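Local coordinates for gram-negative insecticidal protein (Chromobacterium piscinae, PDB 6FBM) that is an insecticidal toxin of the MACPF and beta-tripod families, and probably acts by forming pores in the membranes of target cells, at residues E83-M88 against Q309-V314; V92-S95 against K99-S102; T111-L116 against N231-L236. One frame throughout, in Å; residues are numbered along the deposited sequence.

Interaction 1 (E83-M88 against Q309-V314)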
# COMPACT_ATOMS: atom_id res chain seq x y z
N GLU A 83 -14.72 -46.57 -11.61
CA GLU A 83 -14.31 -46.23 -12.96
C GLU A 83 -13.95 -44.73 -13.00
O GLU A 83 -12.98 -44.34 -13.66
CB GLU A 83 -15.40 -46.58 -13.97
CG GLU A 83 -15.02 -46.33 -15.43
CD GLU A 83 -16.20 -46.56 -16.37
OE1 GLU A 83 -16.77 -45.55 -16.86
OE2 GLU A 83 -16.58 -47.75 -16.55
N TYR A 84 -14.72 -43.91 -12.29
CA TYR A 84 -14.38 -42.49 -12.14
C TYR A 84 -12.96 -42.31 -11.60
O TYR A 84 -12.17 -41.55 -12.14
CB TYR A 84 -15.37 -41.79 -11.21
CG TYR A 84 -14.96 -40.40 -10.83
CD1 TYR A 84 -15.27 -39.31 -11.63
CD2 TYR A 84 -14.21 -40.18 -9.67
CE1 TYR A 84 -14.85 -38.03 -11.28
CE2 TYR A 84 -13.82 -38.91 -9.31
CZ TYR A 84 -14.14 -37.84 -10.10
OH TYR A 84 -13.74 -36.59 -9.71
N ARG A 85 -12.66 -43.03 -10.52
CA ARG A 85 -11.34 -43.03 -9.92
C ARG A 85 -10.24 -43.41 -10.90
O ARG A 85 -9.20 -42.78 -10.91
CB ARG A 85 -11.27 -43.99 -8.74
CG ARG A 85 -12.14 -43.57 -7.58
CD ARG A 85 -12.15 -44.65 -6.54
NE ARG A 85 -10.95 -44.61 -5.74
CZ ARG A 85 -10.58 -45.53 -4.85
NH1 ARG A 85 -11.32 -46.62 -4.64
NH2 ARG A 85 -9.45 -45.36 -4.17
N GLU A 86 -10.48 -44.45 -11.70
CA GLU A 86 -9.51 -44.87 -12.73
C GLU A 86 -9.32 -43.79 -13.77
O GLU A 86 -8.17 -43.50 -14.14
CB GLU A 86 -9.92 -46.17 -13.43
CG GLU A 86 -9.38 -47.42 -12.72
CD GLU A 86 -10.17 -48.69 -13.03
OE1 GLU A 86 -11.24 -48.58 -13.67
OE2 GLU A 86 -9.74 -49.79 -12.61
N LYS A 87 -10.43 -43.23 -14.24
CA LYS A 87 -10.38 -42.21 -15.28
C LYS A 87 -9.57 -41.01 -14.81
O LYS A 87 -8.75 -40.49 -15.54
CB LYS A 87 -11.78 -41.79 -15.70
CG LYS A 87 -12.52 -42.75 -16.62
CD LYS A 87 -14.02 -42.45 -16.63
CE LYS A 87 -14.77 -43.20 -17.71
NZ LYS A 87 -14.54 -42.59 -19.04
N MET A 88 -9.79 -40.61 -13.57
CA MET A 88 -9.08 -39.50 -12.96
C MET A 88 -7.57 -39.75 -12.82
O MET A 88 -6.80 -38.80 -12.81
CB MET A 88 -9.67 -39.22 -11.58
CG MET A 88 -9.34 -37.86 -11.03
SD MET A 88 -9.89 -37.64 -9.32
CE MET A 88 -9.72 -39.26 -8.54
N GLN A 309 -8.61 -50.05 -1.97
CA GLN A 309 -9.88 -50.62 -1.53
C GLN A 309 -11.01 -49.91 -2.25
O GLN A 309 -10.95 -48.70 -2.46
CB GLN A 309 -10.10 -50.47 -0.01
CG GLN A 309 -9.27 -51.40 0.86
CD GLN A 309 -9.56 -51.20 2.36
OE1 GLN A 309 -10.49 -51.78 2.93
NE2 GLN A 309 -8.75 -50.34 3.00
N SER A 310 -12.04 -50.67 -2.62
CA SER A 310 -13.25 -50.11 -3.22
C SER A 310 -13.99 -49.22 -2.22
O SER A 310 -13.90 -49.41 -1.00
CB SER A 310 -14.18 -51.21 -3.71
OG SER A 310 -13.71 -51.70 -4.96
N ILE A 311 -14.71 -48.25 -2.77
CA ILE A 311 -15.60 -47.42 -1.98
C ILE A 311 -16.78 -48.31 -1.63
O ILE A 311 -17.28 -49.03 -2.50
CB ILE A 311 -16.09 -46.19 -2.78
CG1 ILE A 311 -14.90 -45.34 -3.26
CG2 ILE A 311 -17.08 -45.36 -1.97
CD1 ILE A 311 -13.97 -44.84 -2.17
N PRO A 312 -17.20 -48.31 -0.36
CA PRO A 312 -18.39 -49.09 -0.01
C PRO A 312 -19.65 -48.52 -0.68
O PRO A 312 -19.84 -47.30 -0.71
CB PRO A 312 -18.45 -48.98 1.52
CG PRO A 312 -17.59 -47.82 1.89
CD PRO A 312 -16.52 -47.76 0.83
N LYS A 313 -20.50 -49.41 -1.22
CA LYS A 313 -21.70 -49.00 -1.95
C LYS A 313 -22.98 -49.45 -1.26
O LYS A 313 -23.02 -50.52 -0.66
CB LYS A 313 -21.67 -49.58 -3.37
CG LYS A 313 -20.45 -49.22 -4.20
CD LYS A 313 -20.26 -47.72 -4.34
CE LYS A 313 -21.47 -47.00 -4.97
NZ LYS A 313 -21.12 -45.69 -5.55
N VAL A 314 -24.00 -48.61 -1.35
CA VAL A 314 -25.36 -48.93 -0.94
C VAL A 314 -26.06 -49.36 -2.22
O VAL A 314 -26.53 -48.54 -2.98
CB VAL A 314 -26.06 -47.69 -0.33
CG1 VAL A 314 -27.54 -47.95 -0.11
CG2 VAL A 314 -25.38 -47.33 0.98
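R85 reaches Q309 because its chain runs extended from the helix and then bends once near the end: CD lies anti to CA (chi2 173°), and the turn at chi3, 79°, swings the guanidinium toward the backbone of 309-314. There NH1 donates to the carbonyl O of Q309, with R85 NH1 and Q309 O 3.0 Å apart. The N-H points almost straight at the oxygen, at 165°, and the acceptor lies close to the guanidinium plane, at its edge. At the acceptor the approach is less direct, the donor standing 27° from the carbonyl plane. I311 adds an apolar neighbour: its CD1 sits over one face of the guanidinium, 4.0 Å from R85 NH1, while the CA of S310 lies near the edge beside the accepted bond.

The same arginine is a small hub. NH1 also pairs with E82 in a salt bridge, and NH2 donates to S307 O and to S102 OG, so bonds from several directions fix the rotation of the group. E82 in turn accepts the backbone N of I311 through its other carboxylate oxygen, so that residues one helical turn apart on helix 81-88 grip the passing chain.

In the fold, helix 81-88 follows the long strand 64-78 of the central MACPF sheet, whereas 309-314 is an irregular run leading from helix 300-304 to strand 318-321. The contact therefore laces a linker to a helix more than two hundred residues earlier. Its principle is that a buried arginine can hold a chain without regular structure by its carbonyl oxygens, while the carboxylate of E82, shared with K99, probably offsets part of the positive charge in this partly buried place.

Interaction 2 (V92-S95 against K99-S102); sequences VGVS and KLFS
The backbone N of L100 donates to S89 OG, and from this point the leucine side chain reaches across to V92 and V94. What follows is purely apolar. One methyl, L100 CD1, serves both valines: V92 CG2 stands 3.6 Å from L100 CD1, and V94 CG2 meets L100 CD1 at the same 3.6 Å. Each valine approaches the leucine tip to tip. The second leucine methyl takes a lesser share, with L100 CD2 lying 4.1 Å from V94 CG1.

V92 CG2 is placed between its own backbone N and carbonyl carbon, a crowded position that turns it to two partners at once, for besides the leucine it lies 3.9 Å from F101 CZ. The phenylalanine comes from the opposite direction, and the methyl meets its ring obliquely. Within 99-102, the CB of L100 lies 3.6 Å above the centre of the F101 ring, so leucine and phenylalanine pack on each other as well as on the valines. A positive phi at F101, 60°, marks the sharp change of course behind this arrangement. On the other side G93, also at positive phi, turns the chain between two valines that both point toward 99-102.

The surroundings extend the cluster: Y29 meets F101 edge-to-face, and L280 of strand 280-282 touches V92, V94 and F101, with a backbone bond to V92. Both segments belong to the loop joining helix 81-88 to helix 102-108, and the contact draws the two arms of this loop together within an apolar cluster shared with Y29 and L280. No hydrogen bond joins the segments, while backbone groups of V92, L100 and F101 bond to neighbours outside, so hydrogen bonding and apolar packing are divided between different partners.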
# COMPACT_ATOMS: atom_id res chain seq x y z
N VAL A 92 -0.94 -39.51 -15.90
CA VAL A 92 -0.17 -38.65 -15.00
C VAL A 92 1.22 -39.19 -14.69
O VAL A 92 1.94 -38.61 -13.88
CB VAL A 92 -0.92 -38.39 -13.69
CG1 VAL A 92 -2.28 -37.80 -14.00
CG2 VAL A 92 -1.05 -39.66 -12.86
N GLY A 93 1.60 -40.28 -15.35
CA GLY A 93 2.94 -40.86 -15.20
C GLY A 93 3.06 -42.03 -14.25
O GLY A 93 4.15 -42.60 -14.14
N VAL A 94 1.99 -42.40 -13.56
CA VAL A 94 2.06 -43.53 -12.67
C VAL A 94 1.75 -44.79 -13.46
O VAL A 94 0.61 -45.03 -13.84
CB VAL A 94 1.14 -43.39 -11.47
CG1 VAL A 94 1.21 -44.64 -10.59
CG2 VAL A 94 1.54 -42.18 -10.67
N SER A 95 2.79 -45.56 -13.71
CA SER A 95 2.69 -46.88 -14.31
C SER A 95 1.86 -47.82 -13.44
O SER A 95 1.85 -47.72 -12.21
CB SER A 95 4.08 -47.47 -14.50
OG SER A 95 4.00 -48.83 -14.84
N LYS A 99 -5.70 -46.65 -8.92
CA LYS A 99 -6.64 -45.58 -8.57
C LYS A 99 -5.93 -44.58 -7.66
O LYS A 99 -5.74 -44.82 -6.46
CB LYS A 99 -7.90 -46.14 -7.89
CG LYS A 99 -8.64 -47.15 -8.74
CD LYS A 99 -9.76 -47.85 -7.99
CE LYS A 99 -10.10 -49.16 -8.69
NZ LYS A 99 -11.17 -49.91 -7.97
N LEU A 100 -5.57 -43.45 -8.25
CA LEU A 100 -4.80 -42.41 -7.59
C LEU A 100 -5.71 -41.33 -7.08
O LEU A 100 -6.90 -41.33 -7.37
CB LEU A 100 -3.80 -41.79 -8.56
CG LEU A 100 -2.83 -42.74 -9.27
CD1 LEU A 100 -1.98 -41.96 -10.25
CD2 LEU A 100 -1.95 -43.45 -8.25
N PHE A 101 -5.14 -40.44 -6.30
CA PHE A 101 -5.81 -39.21 -5.85
C PHE A 101 -7.09 -39.46 -5.06
O PHE A 101 -8.08 -38.74 -5.22
CB PHE A 101 -6.06 -38.28 -7.05
CG PHE A 101 -4.89 -38.18 -7.98
CD1 PHE A 101 -3.62 -37.85 -7.50
CD2 PHE A 101 -5.05 -38.42 -9.34
CE1 PHE A 101 -2.54 -37.77 -8.36
CE2 PHE A 101 -3.96 -38.34 -10.21
CZ PHE A 101 -2.70 -38.02 -9.71
N SER A 102 -7.06 -40.46 -4.18
CA SER A 102 -8.24 -40.84 -3.38
C SER A 102 -8.73 -39.72 -2.47
O SER A 102 -9.93 -39.62 -2.22
CB SER A 102 -7.99 -42.14 -2.57
OG SER A 102 -7.55 -43.19 -3.42

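Interaction 3 (T111-L116 against N231-L236)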
# COMPACT_ATOMS: atom_id res chain seq x y z
N THR A 111 -19.51 -37.83 1.18
CA THR A 111 -19.29 -39.22 1.46
C THR A 111 -20.57 -40.05 1.18
O THR A 111 -20.49 -41.17 0.71
CB THR A 111 -18.76 -39.39 2.91
OG1 THR A 111 -18.21 -40.72 3.03
CG2 THR A 111 -19.84 -39.13 3.96
N THR A 112 -21.74 -39.48 1.43
CA THR A 112 -22.99 -40.16 1.09
C THR A 112 -23.08 -40.49 -0.43
O THR A 112 -23.30 -41.65 -0.82
CB THR A 112 -24.21 -39.31 1.57
OG1 THR A 112 -24.23 -39.27 3.00
CG2 THR A 112 -25.54 -39.93 1.10
N ASP A 113 -22.86 -39.47 -1.27
CA ASP A 113 -22.91 -39.64 -2.73
C ASP A 113 -21.89 -40.63 -3.23
O ASP A 113 -22.14 -41.34 -4.20
CB ASP A 113 -22.74 -38.30 -3.46
CG ASP A 113 -23.93 -37.38 -3.28
OD1 ASP A 113 -25.03 -37.84 -3.03
OD2 ASP A 113 -23.80 -36.16 -3.39
N GLN A 114 -20.73 -40.68 -2.60
CA GLN A 114 -19.71 -41.64 -2.98
C GLN A 114 -20.21 -43.06 -2.82
O GLN A 114 -19.96 -43.92 -3.66
CB GLN A 114 -18.45 -41.43 -2.14
CG GLN A 114 -17.65 -40.19 -2.47
CD GLN A 114 -16.54 -39.94 -1.47
OE1 GLN A 114 -16.50 -38.90 -0.81
NE2 GLN A 114 -15.63 -40.91 -1.36
N GLN A 115 -20.91 -43.30 -1.73
CA GLN A 115 -21.39 -44.62 -1.38
C GLN A 115 -22.72 -44.96 -2.06
O GLN A 115 -22.99 -46.12 -2.34
CB GLN A 115 -21.53 -44.75 0.13
CG GLN A 115 -20.28 -44.46 0.92
CD GLN A 115 -20.49 -44.72 2.41
OE1 GLN A 115 -20.24 -45.82 2.92
NE2 GLN A 115 -20.91 -43.68 3.13
N LEU A 116 -23.57 -43.96 -2.31
CA LEU A 116 -24.79 -44.22 -3.04
C LEU A 116 -24.55 -44.78 -4.44
O LEU A 116 -23.50 -44.56 -5.05
CB LEU A 116 -25.67 -42.97 -3.13
CG LEU A 116 -26.37 -42.61 -1.82
CD1 LEU A 116 -27.20 -41.35 -2.02
CD2 LEU A 116 -27.24 -43.81 -1.34
N ASN A 231 -30.76 -31.38 -9.38
CA ASN A 231 -30.61 -32.81 -9.04
C ASN A 231 -29.16 -33.29 -8.90
O ASN A 231 -28.90 -34.50 -8.99
CB ASN A 231 -31.35 -33.67 -10.06
CG ASN A 231 -32.83 -33.36 -10.13
OD1 ASN A 231 -33.35 -32.96 -11.18
ND2 ASN A 231 -33.50 -33.49 -8.99
N SER A 232 -28.22 -32.36 -8.67
CA SER A 232 -26.83 -32.74 -8.32
C SER A 232 -26.34 -31.99 -7.09
O SER A 232 -26.75 -30.87 -6.82
CB SER A 232 -25.85 -32.48 -9.47
OG SER A 232 -26.30 -33.04 -10.68
N THR A 233 -25.44 -32.63 -6.37
CA THR A 233 -24.54 -31.95 -5.44
C THR A 233 -23.30 -31.48 -6.23
O THR A 233 -22.56 -32.29 -6.82
CB THR A 233 -24.12 -32.87 -4.29
OG1 THR A 233 -25.28 -33.50 -3.73
CG2 THR A 233 -23.39 -32.08 -3.22
N ILE A 234 -23.09 -30.16 -6.22
CA ILE A 234 -22.10 -29.51 -7.05
C ILE A 234 -21.11 -28.75 -6.16
O ILE A 234 -21.51 -28.02 -5.25
CB ILE A 234 -22.79 -28.56 -8.07
CG1 ILE A 234 -23.63 -29.40 -9.03
CG2 ILE A 234 -21.76 -27.79 -8.90
CD1 ILE A 234 -24.38 -28.60 -10.08
N ARG A 235 -19.82 -28.94 -6.43
CA ARG A 235 -18.76 -28.17 -5.78
C ARG A 235 -17.84 -27.56 -6.83
O ARG A 235 -17.71 -28.07 -7.95
CB ARG A 235 -17.96 -29.07 -4.84
CG ARG A 235 -18.74 -29.45 -3.60
CD ARG A 235 -18.06 -30.53 -2.82
NE ARG A 235 -18.72 -30.84 -1.55
CZ ARG A 235 -18.25 -31.70 -0.63
NH1 ARG A 235 -17.13 -32.39 -0.85
NH2 ARG A 235 -18.93 -31.92 0.49
N LEU A 236 -17.25 -26.43 -6.45
CA LEU A 236 -16.24 -25.76 -7.24
C LEU A 236 -14.97 -25.61 -6.38
O LEU A 236 -15.00 -24.94 -5.36
CB LEU A 236 -16.74 -24.39 -7.68
CG LEU A 236 -15.83 -23.65 -8.66
CD1 LEU A 236 -15.64 -24.43 -9.94
CD2 LEU A 236 -16.46 -22.30 -8.96
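T233 meets D113 where strand 232-239 begins, just after helix 220-230 has released the chain at N231. That asparagine already pairs through its backbone with K188, just past strand 179-187. S232 follows, its hydroxyl bonded to S187 OG and to F228 O at the end of the helix.

T233 is the residue that crosses to the helix 111-115. With OG1 anti to its own carbonyl carbon (chi1 -49°), the hydroxyl donates to the carboxylate of D113, T233 OG1 to D113 OD2 being 3.1 Å. The oxygen receives it on its syn lone pair, the side facing its twin. T233 CB comes to 3.4 Å from D113 OD2; the side chains meet at a slant and touch through this one oxygen. D113 also rests on A186 of strand 179-187, the antiparallel neighbour to which T233 is hydrogen-bonded.

I234 packs on F228 and L250, against helices 220-230 and 246-250. R235 points back toward the 111-115 side and gives NH1 to V107 O, and L236 again packs on helix 246-250.

From T233 to L236 the alternation thus sends T233 and R235 toward the side of helix 111-115, and I234 and L236 against helix 246-250. For D113, a buried carboxylate, the donated hydroxyl probably eases the cost of burial, tying helix to sheet through a single polar bond.

How the interactions relate
Interaction 2 is the enclosed apolar core of a loop, whereas interactions 1 and 3 are partly buried and rest on one polar bond each across their segments. All three involve the region between strands 64-78 and 120-134, which by its position probably corresponds to the first helical cluster of MACPF proteins, thought to refold into membrane hairpins in pore-forming relatives. Interaction 1 links it to the later linker, and interaction 3 to the sheet. R85 joins interactions 1 and 2, while K313 NZ of interaction 1 binds the carbonyls of Q114 and L116 from interaction 3. Interactions 2 and 3 do not touch.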